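Local coordinates for matrix protein VP40 (Lake Victoria marburgvirus, PDB 5B0V) that drives virus assembly and budding, reorganising from a dimer into multimers at the plasma membrane, and counters host interferon signalling, at residues C72-L77 with L100-N105; D190-P195 with V286-A291; V219-K224 with I263-D268. All coordinates share one frame; numbering follows the deposited sequence.

Interaction 1 (C72-L77 with L100-N105); sequences CHAFTL and LGIMSN
Phe75 lies beside Gly101 and Met103 of the neighbouring strand. The carbonyl O of Gly101 sits at the edge of the phenyl ring, in its plane, 3.6 Å from Phe75 CD1. Further out, Phe75 CE1 meets Met103 CB (4.1 Å), the two side chains crossing obliquely. Met103 is a selenomethionine. Beyond Phe75, Leu77 CG touches Leu100 CD1 (4.0 Å).

His73 shares this face of the sheet. The OD1 of Asn105 approaches the edge of the imidazole in plane, with ring and amide 34° apart. Between them, water 1 lies within bonding distance of His73 ND1 (2.6 Å), Asn105 OD1 and the Met103 carbonyl O, though it may not serve every acceptor at once. Asn105 ND2 is held separately by the carbonyl of Lys68. Helix 110-119 packs over this side, with Leu110 on His73 and Leu117 on Phe75.

On the other face, Cys72 SG lies against Ser104 CB (3.7 Å), and Ala74 CB meets Ile102 CG1 (4.2 Å).

Four backbone bonds join the strands. His73 and Met103 bond in both directions, Phe75 N reaches Gly101 O, and Leu100 N reaches Phe75 O. Leu100 and Gly101 thus both face Phe75. This is a classic beta bulge in an antiparallel hairpin, formed by strands 72-83 and 91-104.

Interaction 2 (D190-P195 with V286-A291); sequences DDAWRP and VVYFQA
The Tyr288 ring takes Asp191 OD1 at its edge, in the ring plane. Carboxylate and ring are nearly coplanar, 22° apart, although the two side chains run at about a right angle. Tyr288 OH donates to Asp191 OD1 over 2.6 Å. Asp191 OD1 accepts this bond with its syn lone pair, the one on the side of the other carboxylate oxygen. Ala192 CB comes to the same ring obliquely, 3.6 Å from Tyr288 CD1.

The indole of Trp193 has the backbone N of Pro195 over one face, 3.6 Å above the plane and offset toward the rim. Val287 CG1 approaches the ring obliquely and meets Trp193 CE3 at 3.9 Å. These two side chains lie side by side, pointing the same way. Trp193 CG stands opposite its own backbone N (chi1 178°). CB stays by Val286 O, while the far end of the indole leads away and CE3 keeps its contact with Val287.

One backbone bond ties the segments together, from Trp193 N to Val286 O (2.9 Å), and it is nearly straight. Two partners, Asp191 OD1 and Arg262 NH1, hold the phenol oxygen.

The contact lays the loop between strand 176-187 and helix 197-201 against strand 286-290, an edge strand, within this chain, of the three-stranded antiparallel sheet. Val286 and Val287 also pack on strand 260-264, and Tyr288 touches Pro189 and Val254.

Interaction 3 (V219-K224 with I263-D268); sequences VLPTVK and ISLPAD
Lys224 reaches across to Ala267 because its CG lies beside the backbone N (chi1 -71°) and the chain is extended beyond that point. NZ donates a hydrogen bond to Ala267 O over 2.6 Å. The donor is tilted 31° from the carbonyl plane. Lys224 CD also passes 3.8 Å from Asp268 O. The Asp268 carboxylate forms no salt bridge with the lysine, since OD1 is 6.7 Å from Lys224 NZ.

Leu265 carries the apolar end. With CG beside the backbone N (chi1 -62°) and CD1 extended beyond it (chi2 168°), CD1 points at the facing loop. There CD1 meets Pro221 CD (3.6 Å), the two side chains tip to tip. Leu220 CD2 is 4.0 Å from the same Leu265 CD1 and comes at a slant.

This is loop-to-loop packing. Residues 220-224 lie in the loop between strand 218-219 and helix 237-243. The 263-268 segment leaves the end of strand 260-264, the middle strand of a three-stranded antiparallel sheet. The touching parts run in nearly the same direction.

Neighbouring residues close the apolar side. Ile242 of helix 237-243 packs on Leu220, and Phe270 on Leu265. Toward Lys224 the contact becomes more exposed, with Ala267 and Asp268 at the surface.

Interactions 1 and 2 touch, with centres about 11 Å apart. Gln290 spans them: its NE2 lies 3.1 Å from Phe75 O, a probable hydrogen bond, and its OE1 forms a weak one with Gly101 N, at the bulge. Arg194 also packs on this hairpin and pairs with Glu107. Interactions 2 and 3 share the sheet of strands 260-264 and 286-290, where Val287 O and Ile263 N are 2.9 Å apart. Their loops meet where Trp193 CZ2 packs on Pro221 CA, at 3.4 Å. Interactions 1 and 3 do not touch; their nearest atoms are about 10 Å apart. Interaction 2 thus stands between the other two.

Interaction 1 (C72-L77 with L100-N105)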
# COMPACT_ATOMS: atom_id res chain seq x y z
N CYS A 72 -7.04 -5.00 15.24
CA CYS A 72 -6.49 -6.17 14.56
C CYS A 72 -6.95 -6.23 13.12
O CYS A 72 -8.10 -5.94 12.79
CB CYS A 72 -6.88 -7.50 15.24
SG CYS A 72 -6.42 -7.53 16.97
N HIS A 73 -6.03 -6.65 12.27
CA HIS A 73 -6.37 -6.86 10.92
C HIS A 73 -6.05 -8.27 10.57
O HIS A 73 -5.05 -8.81 11.00
CB HIS A 73 -5.62 -5.85 10.02
CG HIS A 73 -6.08 -4.43 10.23
ND1 HIS A 73 -5.36 -3.50 10.95
CD2 HIS A 73 -7.24 -3.81 9.88
CE1 HIS A 73 -6.03 -2.36 11.00
NE2 HIS A 73 -7.17 -2.52 10.36
N ALA A 74 -6.95 -8.88 9.79
CA ALA A 74 -6.65 -10.10 9.04
C ALA A 74 -6.13 -9.69 7.67
O ALA A 74 -6.75 -8.85 6.99
CB ALA A 74 -7.89 -10.94 8.89
N PHE A 75 -4.99 -10.26 7.30
CA PHE A 75 -4.32 -10.02 6.02
C PHE A 75 -4.40 -11.27 5.15
O PHE A 75 -3.98 -12.36 5.58
CB PHE A 75 -2.85 -9.72 6.28
CG PHE A 75 -2.62 -8.45 7.01
CD1 PHE A 75 -2.78 -8.39 8.39
CD2 PHE A 75 -2.25 -7.31 6.33
CE1 PHE A 75 -2.57 -7.20 9.06
CE2 PHE A 75 -2.03 -6.13 7.01
CZ PHE A 75 -2.20 -6.08 8.37
N THR A 76 -4.87 -11.11 3.93
CA THR A 76 -5.00 -12.21 2.98
C THR A 76 -4.64 -11.80 1.55
O THR A 76 -5.10 -10.76 1.06
CB THR A 76 -6.45 -12.70 2.95
OG1 THR A 76 -6.89 -12.88 4.29
CG2 THR A 76 -6.56 -14.02 2.22
N LEU A 77 -3.84 -12.60 0.88
CA LEU A 77 -3.66 -12.42 -0.55
C LEU A 77 -4.72 -13.22 -1.31
O LEU A 77 -4.95 -14.40 -1.04
CB LEU A 77 -2.27 -12.86 -1.00
CG LEU A 77 -1.14 -11.91 -0.69
CD1 LEU A 77 0.14 -12.53 -1.23
CD2 LEU A 77 -1.39 -10.52 -1.27
N LEU A 100 -2.20 -14.65 5.23
CA LEU A 100 -0.83 -14.35 5.64
C LEU A 100 -0.70 -14.13 7.13
O LEU A 100 0.41 -14.07 7.62
CB LEU A 100 -0.34 -13.06 4.99
CG LEU A 100 -0.50 -12.93 3.48
CD1 LEU A 100 -0.05 -11.53 3.10
CD2 LEU A 100 0.32 -13.97 2.74
N GLY A 101 -1.82 -13.95 7.82
CA GLY A 101 -1.80 -13.73 9.25
C GLY A 101 -2.78 -12.71 9.77
O GLY A 101 -3.33 -11.90 9.03
N ILE A 102 -2.94 -12.74 11.08
CA ILE A 102 -3.68 -11.72 11.79
C ILE A 102 -2.73 -10.96 12.69
O ILE A 102 -1.99 -11.56 13.42
CB ILE A 102 -4.76 -12.39 12.63
CG1 ILE A 102 -5.73 -13.10 11.70
CG2 ILE A 102 -5.44 -11.35 13.51
CD1 ILE A 102 -6.83 -13.80 12.41
N MSE A 103 -2.79 -9.63 12.67
CA MSE A 103 -1.88 -8.79 13.47
C MSE A 103 -2.61 -7.65 14.11
O MSE A 103 -3.56 -7.10 13.57
CB MSE A 103 -0.80 -8.19 12.58
CG MSE A 103 0.43 -7.68 13.35
SE MSE A 103 1.60 -6.76 12.06
CE MSE A 103 0.38 -5.23 11.89
N SER A 104 -2.18 -7.31 15.32
CA SER A 104 -2.69 -6.12 15.98
C SER A 104 -1.67 -4.98 15.82
O SER A 104 -0.46 -5.21 15.73
CB SER A 104 -2.96 -6.42 17.45
OG SER A 104 -1.79 -6.90 18.08
N ASN A 105 -2.17 -3.76 15.80
CA ASN A 105 -1.31 -2.62 15.55
C ASN A 105 -0.09 -2.50 16.46
O ASN A 105 0.96 -2.06 16.01
CB ASN A 105 -2.14 -1.34 15.57
CG ASN A 105 -3.06 -1.22 14.36
OD1 ASN A 105 -2.93 -1.97 13.40
ND2 ASN A 105 -4.00 -0.31 14.43
O HOH W 1 -3.57 -4.55 12.46

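Interaction 2 (D190-P195 with V286-A291)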
# COMPACT_ATOMS: atom_id res chain seq x y z
N ASP A 190 -14.81 -6.06 17.10
CA ASP A 190 -14.31 -5.75 18.45
C ASP A 190 -14.40 -6.91 19.41
O ASP A 190 -13.65 -6.94 20.38
CB ASP A 190 -15.01 -4.50 19.01
CG ASP A 190 -14.66 -3.24 18.23
OD1 ASP A 190 -14.31 -3.36 17.03
OD2 ASP A 190 -14.72 -2.14 18.81
N ASP A 191 -15.26 -7.89 19.13
CA ASP A 191 -15.37 -9.07 20.01
C ASP A 191 -14.25 -10.11 19.84
O ASP A 191 -14.33 -11.21 20.38
CB ASP A 191 -16.77 -9.73 19.92
CG ASP A 191 -17.07 -10.35 18.55
OD1 ASP A 191 -16.13 -10.70 17.81
OD2 ASP A 191 -18.28 -10.48 18.23
N ALA A 192 -13.20 -9.79 19.11
CA ALA A 192 -12.14 -10.76 18.90
C ALA A 192 -11.32 -10.87 20.14
O ALA A 192 -10.93 -9.87 20.72
CB ALA A 192 -11.26 -10.36 17.74
N TRP A 193 -11.13 -12.11 20.59
CA TRP A 193 -10.24 -12.40 21.66
C TRP A 193 -8.89 -12.70 21.06
O TRP A 193 -8.78 -13.27 20.00
CB TRP A 193 -10.71 -13.59 22.46
CG TRP A 193 -9.73 -13.89 23.53
CD1 TRP A 193 -9.73 -13.40 24.78
CD2 TRP A 193 -8.55 -14.69 23.41
NE1 TRP A 193 -8.63 -13.84 25.46
CE2 TRP A 193 -7.88 -14.64 24.64
CE3 TRP A 193 -7.97 -15.42 22.36
CZ2 TRP A 193 -6.69 -15.32 24.89
CZ3 TRP A 193 -6.77 -16.10 22.61
CH2 TRP A 193 -6.15 -16.04 23.86
N ARG A 194 -7.85 -12.32 21.76
CA ARG A 194 -6.54 -12.32 21.21
C ARG A 194 -5.57 -12.52 22.34
O ARG A 194 -5.80 -12.01 23.43
CB ARG A 194 -6.33 -10.96 20.54
CG ARG A 194 -5.16 -10.88 19.56
CD ARG A 194 -5.50 -11.13 18.10
NE ARG A 194 -4.22 -11.01 17.41
CZ ARG A 194 -3.58 -12.00 16.81
NH1 ARG A 194 -4.13 -13.21 16.73
NH2 ARG A 194 -2.40 -11.76 16.26
N PRO A 195 -4.48 -13.26 22.11
CA PRO A 195 -3.57 -13.48 23.25
C PRO A 195 -2.95 -12.19 23.76
O PRO A 195 -2.74 -11.25 22.98
CB PRO A 195 -2.49 -14.39 22.66
CG PRO A 195 -3.15 -15.05 21.49
CD PRO A 195 -4.03 -13.99 20.91
N VAL A 286 -14.60 -15.16 21.96
CA VAL A 286 -14.70 -15.59 20.57
C VAL A 286 -13.34 -15.51 19.89
O VAL A 286 -12.67 -14.51 20.01
CB VAL A 286 -15.69 -14.70 19.81
CG1 VAL A 286 -15.79 -15.15 18.35
CG2 VAL A 286 -17.06 -14.70 20.48
N VAL A 287 -12.96 -16.56 19.14
CA VAL A 287 -11.72 -16.52 18.36
C VAL A 287 -11.94 -16.51 16.89
O VAL A 287 -12.71 -17.26 16.36
CB VAL A 287 -10.80 -17.70 18.61
CG1 VAL A 287 -10.14 -17.54 19.95
CG2 VAL A 287 -11.57 -18.99 18.57
N TYR A 288 -11.22 -15.64 16.22
CA TYR A 288 -11.29 -15.54 14.80
C TYR A 288 -10.09 -16.24 14.24
O TYR A 288 -9.05 -16.30 14.86
CB TYR A 288 -11.30 -14.07 14.38
CG TYR A 288 -12.62 -13.42 14.66
CD1 TYR A 288 -12.91 -12.94 15.90
CD2 TYR A 288 -13.58 -13.34 13.69
CE1 TYR A 288 -14.12 -12.35 16.18
CE2 TYR A 288 -14.80 -12.76 13.96
CZ TYR A 288 -15.06 -12.28 15.21
OH TYR A 288 -16.28 -11.67 15.45
N PHE A 289 -10.24 -16.79 13.06
CA PHE A 289 -9.11 -17.40 12.39
C PHE A 289 -9.33 -17.30 10.89
O PHE A 289 -10.43 -16.99 10.41
CB PHE A 289 -8.90 -18.86 12.88
CG PHE A 289 -9.97 -19.83 12.43
CD1 PHE A 289 -11.14 -19.99 13.17
CD2 PHE A 289 -9.80 -20.59 11.30
CE1 PHE A 289 -12.12 -20.88 12.78
CE2 PHE A 289 -10.77 -21.48 10.90
CZ PHE A 289 -11.93 -21.63 11.63
N GLN A 290 -8.27 -17.54 10.15
CA GLN A 290 -8.31 -17.38 8.72
C GLN A 290 -8.29 -18.72 8.04
O GLN A 290 -7.51 -19.60 8.41
CB GLN A 290 -7.08 -16.64 8.24
CG GLN A 290 -6.81 -15.32 8.92
CD GLN A 290 -5.80 -14.56 8.11
OE1 GLN A 290 -4.60 -14.79 8.25
NE2 GLN A 290 -6.29 -13.72 7.19
N ALA A 291 -9.15 -18.85 7.03
CA ALA A 291 -9.12 -19.97 6.10
C ALA A 291 -9.52 -19.45 4.74
O ALA A 291 -10.13 -18.40 4.66
CB ALA A 291 -10.06 -21.05 6.54

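Interaction 3 (V219-K224 with I263-D268)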
# COMPACT_ATOMS: atom_id res chain seq x y z
N VAL A 219 -4.90 -20.78 19.31
CA VAL A 219 -4.71 -20.63 20.73
C VAL A 219 -5.97 -20.04 21.36
O VAL A 219 -6.59 -19.13 20.83
CB VAL A 219 -3.52 -19.72 21.05
CG1 VAL A 219 -3.40 -19.49 22.56
CG2 VAL A 219 -2.25 -20.35 20.50
N LEU A 220 -6.30 -20.57 22.52
CA LEU A 220 -7.53 -20.25 23.20
C LEU A 220 -7.30 -19.42 24.43
O LEU A 220 -6.22 -19.47 25.04
CB LEU A 220 -8.20 -21.56 23.61
CG LEU A 220 -8.62 -22.51 22.50
CD1 LEU A 220 -9.12 -23.81 23.09
CD2 LEU A 220 -9.70 -21.88 21.65
N PRO A 221 -8.32 -18.68 24.85
CA PRO A 221 -8.23 -18.05 26.14
C PRO A 221 -8.02 -19.08 27.27
O PRO A 221 -8.22 -20.28 27.10
CB PRO A 221 -9.60 -17.39 26.33
CG PRO A 221 -10.30 -17.51 25.04
CD PRO A 221 -9.70 -18.68 24.35
N THR A 222 -7.59 -18.57 28.41
CA THR A 222 -7.34 -19.41 29.53
C THR A 222 -8.64 -20.08 29.99
O THR A 222 -9.73 -19.51 29.88
CB THR A 222 -6.66 -18.65 30.69
OG1 THR A 222 -7.41 -17.46 30.99
CG2 THR A 222 -5.21 -18.27 30.30
N VAL A 223 -8.49 -21.32 30.47
CA VAL A 223 -9.59 -22.11 30.95
C VAL A 223 -9.78 -21.82 32.43
O VAL A 223 -8.85 -21.89 33.22
CB VAL A 223 -9.32 -23.60 30.72
CG1 VAL A 223 -10.43 -24.44 31.33
CG2 VAL A 223 -9.16 -23.88 29.24
N LYS A 224 -11.00 -21.48 32.79
CA LYS A 224 -11.32 -21.12 34.14
C LYS A 224 -11.02 -22.27 35.07
O LYS A 224 -11.34 -23.42 34.75
CB LYS A 224 -12.81 -20.77 34.22
CG LYS A 224 -13.21 -19.47 33.54
CD LYS A 224 -14.65 -19.12 33.91
CE LYS A 224 -15.09 -17.81 33.29
NZ LYS A 224 -16.57 -17.72 33.21
N ILE A 263 -15.15 -18.79 16.16
CA ILE A 263 -15.74 -19.78 17.07
C ILE A 263 -16.14 -19.10 18.37
O ILE A 263 -15.29 -18.56 19.10
CB ILE A 263 -14.77 -20.92 17.43
CG1 ILE A 263 -14.28 -21.62 16.19
CG2 ILE A 263 -15.45 -21.95 18.32
CD1 ILE A 263 -13.07 -22.49 16.44
N SER A 264 -17.42 -19.14 18.67
CA SER A 264 -17.84 -18.65 19.95
C SER A 264 -17.64 -19.79 20.98
O SER A 264 -17.89 -20.99 20.69
CB SER A 264 -19.26 -18.12 19.89
OG SER A 264 -20.14 -19.17 20.11
N LEU A 265 -17.09 -19.41 22.14
CA LEU A 265 -16.66 -20.35 23.16
C LEU A 265 -17.56 -20.22 24.36
O LEU A 265 -17.99 -19.12 24.67
CB LEU A 265 -15.21 -20.06 23.56
CG LEU A 265 -14.16 -20.20 22.46
CD1 LEU A 265 -12.83 -19.61 22.85
CD2 LEU A 265 -13.96 -21.65 22.09
N PRO A 266 -17.84 -21.33 25.06
CA PRO A 266 -18.66 -21.25 26.27
C PRO A 266 -18.02 -20.37 27.37
O PRO A 266 -16.83 -20.49 27.66
CB PRO A 266 -18.77 -22.72 26.71
CG PRO A 266 -17.63 -23.42 26.06
CD PRO A 266 -17.34 -22.69 24.80
N ALA A 267 -18.80 -19.45 27.94
CA ALA A 267 -18.30 -18.51 28.92
C ALA A 267 -18.04 -19.21 30.24
O ALA A 267 -17.14 -18.82 30.98
CB ALA A 267 -19.28 -17.38 29.14
N ASP A 268 -18.82 -20.23 30.53
CA ASP A 268 -18.62 -20.96 31.76
C ASP A 268 -17.26 -21.63 31.83
O ASP A 268 -16.84 -22.02 32.92
CB ASP A 268 -19.75 -21.99 31.98
CG ASP A 268 -19.72 -23.17 30.97
OD1 ASP A 268 -18.81 -23.24 30.12
OD2 ASP A 268 -20.62 -24.04 31.07